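Local coordinates for 2-oxoglutarate (2OG) and Fe(II)-dependent oxygenase superfamily protein (Arabidopsis thaliana, PDB 6KWA) that probably catalyses the irreversible oxidation of the auxin indole-3-acetic acid to inactive 2-oxoindole-3-acetic acid, using iron and 2-oxoglutarate, at residues K45-D50 against E110-Y115; L84-M89 against H93-F98. All coordinates share one frame; numbering follows the deposited sequence.

From the N terminus, the chain reaches helix 38-51, which supplies residues 45-50 of contact 1. It then runs into strand 81-87, an edge strand of the larger sheet of the double-stranded beta-helix, turns through residues 88-91, and enters helix 92-101; the packing of 84-89 against 93-98 is contact 2, a short local closure. Helix 106-133 follows directly, and its residues 110-115 return to helix 38-51, closing the much longer loop of contact 1. Contact 2 therefore lies wholly within that loop, and the two do not cross. Contact 1 joins two helices, contact 2 sets helix 92-101 on strand 81-87, and Met-112 connects them, touching Val-95 and Phe-98 as well as Thr-47.

Contact 1 of 2, residues K45-D50 against E110-Y115; sequences KKTVID and EIMVKY
Thr-47, Ile-111 and Met-112 join two helices, 38-51 and 106-133, of the helical layer that packs against the larger sheet of the double-stranded beta-helix fold. The meeting is small and mainly one of side chains: the nearest CA atoms, those of Thr-47 and Ile-111, are 8.0 Å apart. Thr-47 reaches across with both branches. Its hydroxyl sits beside the backbone N (chi1 -61°), which suits its hydrogen bond back to Glu-43 O, one turn earlier in the same helix. With its polar need met there, OG1 can lie against hydrocarbon, and it has Ile-111 CD1 at 3.7 Å and Ile-111 CG2 at 4.0 Å. The two side chains run past one another in opposite directions, and both isoleucine methyls meet the hydroxyl.

The threonine methyl serves the other neighbour. Met-112 starts out beside the interface rather than into it, but bends at chi2 (100°) and chi3 (45°), which brings its terminal methyl nearer Thr-47; the same side chain also touches Leu-51, Phe-149 and helix 92-101. On the sheet side of helix 38-51, Val-48 packs on Tyr-239 and Ile-151. The helices gain a polar tie where Asp-50 OD2, already in a salt bridge with Arg-54, accepts a hydrogen bond from Gln-108. At the apolar side of the threonine, Met-112 CE stops 3.9 Å from Thr-47 CG2.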
# COMPACT_ATOMS: atom_id res chain seq x y z
N LYS A 45 -4.71 14.01 -0.92
CA LYS A 45 -5.49 13.80 0.30
C LYS A 45 -6.74 14.71 0.35
O LYS A 45 -7.80 14.29 0.83
CB LYS A 45 -4.63 14.04 1.53
CG LYS A 45 -5.34 13.67 2.81
CD LYS A 45 -4.58 14.10 4.05
CE LYS A 45 -5.38 13.80 5.31
NZ LYS A 45 -4.79 14.48 6.49
N LYS A 46 -6.64 15.94 -0.16
CA LYS A 46 -7.79 16.83 -0.19
C LYS A 46 -8.84 16.27 -1.16
O LYS A 46 -10.03 16.29 -0.88
CB LYS A 46 -7.39 18.24 -0.63
CG LYS A 46 -6.44 18.99 0.29
CD LYS A 46 -6.22 20.40 -0.29
CE LYS A 46 -5.37 21.29 0.61
NZ LYS A 46 -3.95 20.83 0.52
N THR A 47 -8.37 15.79 -2.31
CA THR A 47 -9.28 15.19 -3.30
C THR A 47 -10.02 14.02 -2.64
O THR A 47 -11.21 13.86 -2.85
CB THR A 47 -8.51 14.71 -4.54
OG1 THR A 47 -7.88 15.82 -5.17
CG2 THR A 47 -9.41 14.03 -5.57
N VAL A 48 -9.30 13.23 -1.85
CA VAL A 48 -9.86 12.06 -1.17
C VAL A 48 -10.96 12.42 -0.18
O VAL A 48 -12.01 11.78 -0.13
CB VAL A 48 -8.77 11.27 -0.40
CG1 VAL A 48 -9.41 10.34 0.64
CG2 VAL A 48 -7.86 10.49 -1.37
N ILE A 49 -10.69 13.42 0.65
CA ILE A 49 -11.69 13.91 1.56
C ILE A 49 -12.90 14.36 0.76
O ILE A 49 -14.04 14.08 1.12
CB ILE A 49 -11.13 15.05 2.42
CG1 ILE A 49 -10.02 14.50 3.32
CG2 ILE A 49 -12.22 15.67 3.25
CD1 ILE A 49 -9.26 15.58 4.11
N ASP A 50 -12.66 15.02 -0.37
CA ASP A 50 -13.75 15.49 -1.19
C ASP A 50 -14.50 14.35 -1.92
O ASP A 50 -15.73 14.39 -2.03
CB ASP A 50 -13.26 16.49 -2.23
CG ASP A 50 -14.39 17.34 -2.78
OD1 ASP A 50 -15.05 18.01 -1.96
OD2 ASP A 50 -14.67 17.30 -4.01
N GLU A 110 -6.79 15.48 -12.78
CA GLU A 110 -5.39 15.62 -13.11
C GLU A 110 -4.48 15.25 -11.92
O GLU A 110 -3.40 14.68 -12.10
CB GLU A 110 -5.10 17.05 -13.56
CG GLU A 110 -5.14 17.23 -15.07
CD GLU A 110 -4.52 18.54 -15.51
OE1 GLU A 110 -4.22 19.38 -14.63
OE2 GLU A 110 -4.33 18.74 -16.73
N ILE A 111 -4.96 15.56 -10.72
CA ILE A 111 -4.27 15.19 -9.49
C ILE A 111 -4.14 13.67 -9.38
O ILE A 111 -3.08 13.13 -9.05
CB ILE A 111 -4.99 15.75 -8.27
CG1 ILE A 111 -4.87 17.28 -8.28
CG2 ILE A 111 -4.43 15.14 -6.97
CD1 ILE A 111 -5.75 17.98 -7.27
N MET A 112 -5.23 12.98 -9.70
CA MET A 112 -5.31 11.55 -9.62
C MET A 112 -4.36 10.90 -10.63
O MET A 112 -3.66 9.93 -10.34
CB MET A 112 -6.74 11.11 -9.89
CG MET A 112 -7.09 9.75 -9.36
SD MET A 112 -7.99 9.91 -7.82
CE MET A 112 -9.15 11.20 -8.25
N VAL A 113 -4.35 11.45 -11.83
CA VAL A 113 -3.56 10.91 -12.92
C VAL A 113 -2.07 11.04 -12.61
O VAL A 113 -1.29 10.11 -12.85
CB VAL A 113 -3.92 11.63 -14.25
CG1 VAL A 113 -2.84 11.41 -15.35
CG2 VAL A 113 -5.28 11.17 -14.71
N LYS A 114 -1.69 12.17 -12.03
CA LYS A 114 -0.30 12.43 -11.70
C LYS A 114 0.13 11.68 -10.41
O LYS A 114 1.29 11.28 -10.27
CB LYS A 114 -0.07 13.94 -11.58
CG LYS A 114 -0.17 14.68 -12.93
CD LYS A 114 0.36 13.82 -14.11
CE LYS A 114 -0.15 14.31 -15.50
NZ LYS A 114 0.57 13.74 -16.67
N TYR A 115 -0.79 11.54 -9.45
CA TYR A 115 -0.53 10.72 -8.26
C TYR A 115 -0.34 9.25 -8.62
O TYR A 115 0.60 8.60 -8.15
CB TYR A 115 -1.68 10.83 -7.27
CG TYR A 115 -1.38 10.21 -5.93
CD1 TYR A 115 -0.79 10.96 -4.93
CD2 TYR A 115 -1.69 8.88 -5.67
CE1 TYR A 115 -0.53 10.40 -3.67
CE2 TYR A 115 -1.42 8.31 -4.44
CZ TYR A 115 -0.85 9.07 -3.45
OH TYR A 115 -0.59 8.51 -2.23

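Contact 2 of 2, residues L84-M89 against H93-F98; sequences LGLYDM and HAVNTF
Strand 84-87, carrying Leu-86, and helix 93-98, carrying Phe-98, run roughly antiparallel at 151°, with their axes 8.2 Å apart at closest approach. No hydrogen bond spans the gap, and the packing rests chiefly on Leu-86 and Phe-98, whose side chains cross at about a right angle. The rotation of Leu-86 (chi1 70°) lays its branched end against Phe-98 CB and CG: CD2 presses on Phe-98 CG at 3.4 Å, obliquely to the ring, while CD1 lies 4.1 Å from Val-95 CG2. The ring of Phe-98 extends along the strand. Leu-84 CB meets its edge at CZ, 4.2 Å away, and Gly-85 O approaches CD1 obliquely at 3.6 Å; that carbonyl is hydrogen-bonded to Asn-62 ND2.

Strand 81-87 is an edge strand of the larger sheet of the double-stranded beta-helix, paired with strand 147-155, and helix 92-101 packs back on it straight after the turn. The side chain of Leu-84 is about 8 Å from that of Asn-152, a residue that binds 2-oxoglutarate; the cosubstrate is absent from this chain. At the turn, Asp-88 takes a left-handed backbone conformation (phi 64°), and successive carbonyls face the helix. Ala-94 CB is small enough to come within 3.2 Å of Tyr-87 O and also touches Asp-88 O, and Met-89 O rests 3.5 Å from Val-95 CG2.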
# COMPACT_ATOMS: atom_id res chain seq x y z
N LEU A 84 -13.02 3.53 -1.41
CA LEU A 84 -13.18 3.62 -2.84
C LEU A 84 -11.90 3.13 -3.50
O LEU A 84 -10.82 3.15 -2.89
CB LEU A 84 -13.47 5.07 -3.29
CG LEU A 84 -14.77 5.77 -2.91
CD1 LEU A 84 -14.55 7.25 -2.66
CD2 LEU A 84 -15.74 5.59 -4.07
N GLY A 85 -11.98 2.69 -4.75
CA GLY A 85 -10.75 2.31 -5.41
C GLY A 85 -10.88 1.88 -6.84
O GLY A 85 -11.97 1.77 -7.40
N LEU A 86 -9.73 1.62 -7.45
CA LEU A 86 -9.70 1.27 -8.85
C LEU A 86 -8.60 0.27 -9.09
O LEU A 86 -7.56 0.30 -8.43
CB LEU A 86 -9.53 2.52 -9.73
CG LEU A 86 -8.23 3.31 -9.78
CD1 LEU A 86 -7.38 2.90 -10.96
CD2 LEU A 86 -8.46 4.78 -9.82
N TYR A 87 -8.91 -0.66 -9.98
CA TYR A 87 -8.00 -1.68 -10.41
C TYR A 87 -7.20 -1.21 -11.63
O TYR A 87 -7.71 -0.46 -12.47
CB TYR A 87 -8.81 -2.94 -10.72
CG TYR A 87 -8.01 -4.05 -11.32
CD1 TYR A 87 -7.30 -4.92 -10.51
CD2 TYR A 87 -7.96 -4.24 -12.69
CE1 TYR A 87 -6.57 -5.94 -11.04
CE2 TYR A 87 -7.22 -5.26 -13.24
CZ TYR A 87 -6.53 -6.12 -12.41
OH TYR A 87 -5.79 -7.14 -12.95
N ASP A 88 -5.96 -1.69 -11.73
CA ASP A 88 -5.07 -1.38 -12.85
C ASP A 88 -4.75 0.10 -12.87
O ASP A 88 -4.97 0.78 -13.87
CB ASP A 88 -5.70 -1.84 -14.16
CG ASP A 88 -4.70 -1.90 -15.31
OD1 ASP A 88 -3.50 -2.09 -15.06
OD2 ASP A 88 -5.13 -1.80 -16.47
N MET A 89 -4.19 0.59 -11.76
CA MET A 89 -3.99 2.03 -11.60
C MET A 89 -2.88 2.53 -12.51
O MET A 89 -2.70 3.75 -12.67
CB MET A 89 -3.73 2.38 -10.13
CG MET A 89 -2.32 2.14 -9.63
SD MET A 89 -2.18 2.56 -7.86
CE MET A 89 -2.01 4.35 -7.98
N HIS A 93 -6.70 4.72 -18.60
CA HIS A 93 -8.11 4.52 -18.85
C HIS A 93 -8.83 4.14 -17.54
O HIS A 93 -9.91 4.66 -17.24
CB HIS A 93 -8.32 3.44 -19.91
CG HIS A 93 -9.76 3.12 -20.18
ND1 HIS A 93 -10.63 4.04 -20.75
CD2 HIS A 93 -10.47 1.99 -20.00
CE1 HIS A 93 -11.82 3.48 -20.88
NE2 HIS A 93 -11.75 2.24 -20.44
N ALA A 94 -8.23 3.25 -16.76
CA ALA A 94 -8.81 2.86 -15.48
C ALA A 94 -8.93 4.07 -14.56
O ALA A 94 -9.94 4.26 -13.89
CB ALA A 94 -8.00 1.75 -14.83
N VAL A 95 -7.89 4.89 -14.53
CA VAL A 95 -7.89 6.07 -13.70
C VAL A 95 -9.00 7.05 -14.15
O VAL A 95 -9.73 7.59 -13.33
CB VAL A 95 -6.51 6.74 -13.71
CG1 VAL A 95 -6.48 7.94 -12.77
CG2 VAL A 95 -5.46 5.73 -13.28
N ASN A 96 -9.14 7.24 -15.46
CA ASN A 96 -10.21 8.13 -15.95
C ASN A 96 -11.62 7.57 -15.73
O ASN A 96 -12.55 8.32 -15.44
CB ASN A 96 -10.01 8.45 -17.43
CG ASN A 96 -9.04 9.56 -17.63
OD1 ASN A 96 -9.10 10.58 -16.94
ND2 ASN A 96 -8.11 9.38 -18.57
N THR A 97 -11.76 6.27 -15.88
CA THR A 97 -13.03 5.63 -15.62
C THR A 97 -13.50 5.89 -14.20
O THR A 97 -14.66 6.23 -13.97
CB THR A 97 -12.91 4.14 -15.85
OG1 THR A 97 -12.60 3.93 -17.23
CG2 THR A 97 -14.21 3.41 -15.45
N PHE A 98 -12.57 5.73 -13.26
CA PHE A 98 -12.80 6.03 -11.86
C PHE A 98 -13.21 7.50 -11.69
O PHE A 98 -14.16 7.81 -10.98
CB PHE A 98 -11.54 5.70 -11.07
CG PHE A 98 -11.63 6.00 -9.61
CD1 PHE A 98 -12.20 5.08 -8.74
CD2 PHE A 98 -11.12 7.18 -9.10
CE1 PHE A 98 -12.28 5.35 -7.38
CE2 PHE A 98 -11.19 7.45 -7.73
CZ PHE A 98 -11.77 6.53 -6.88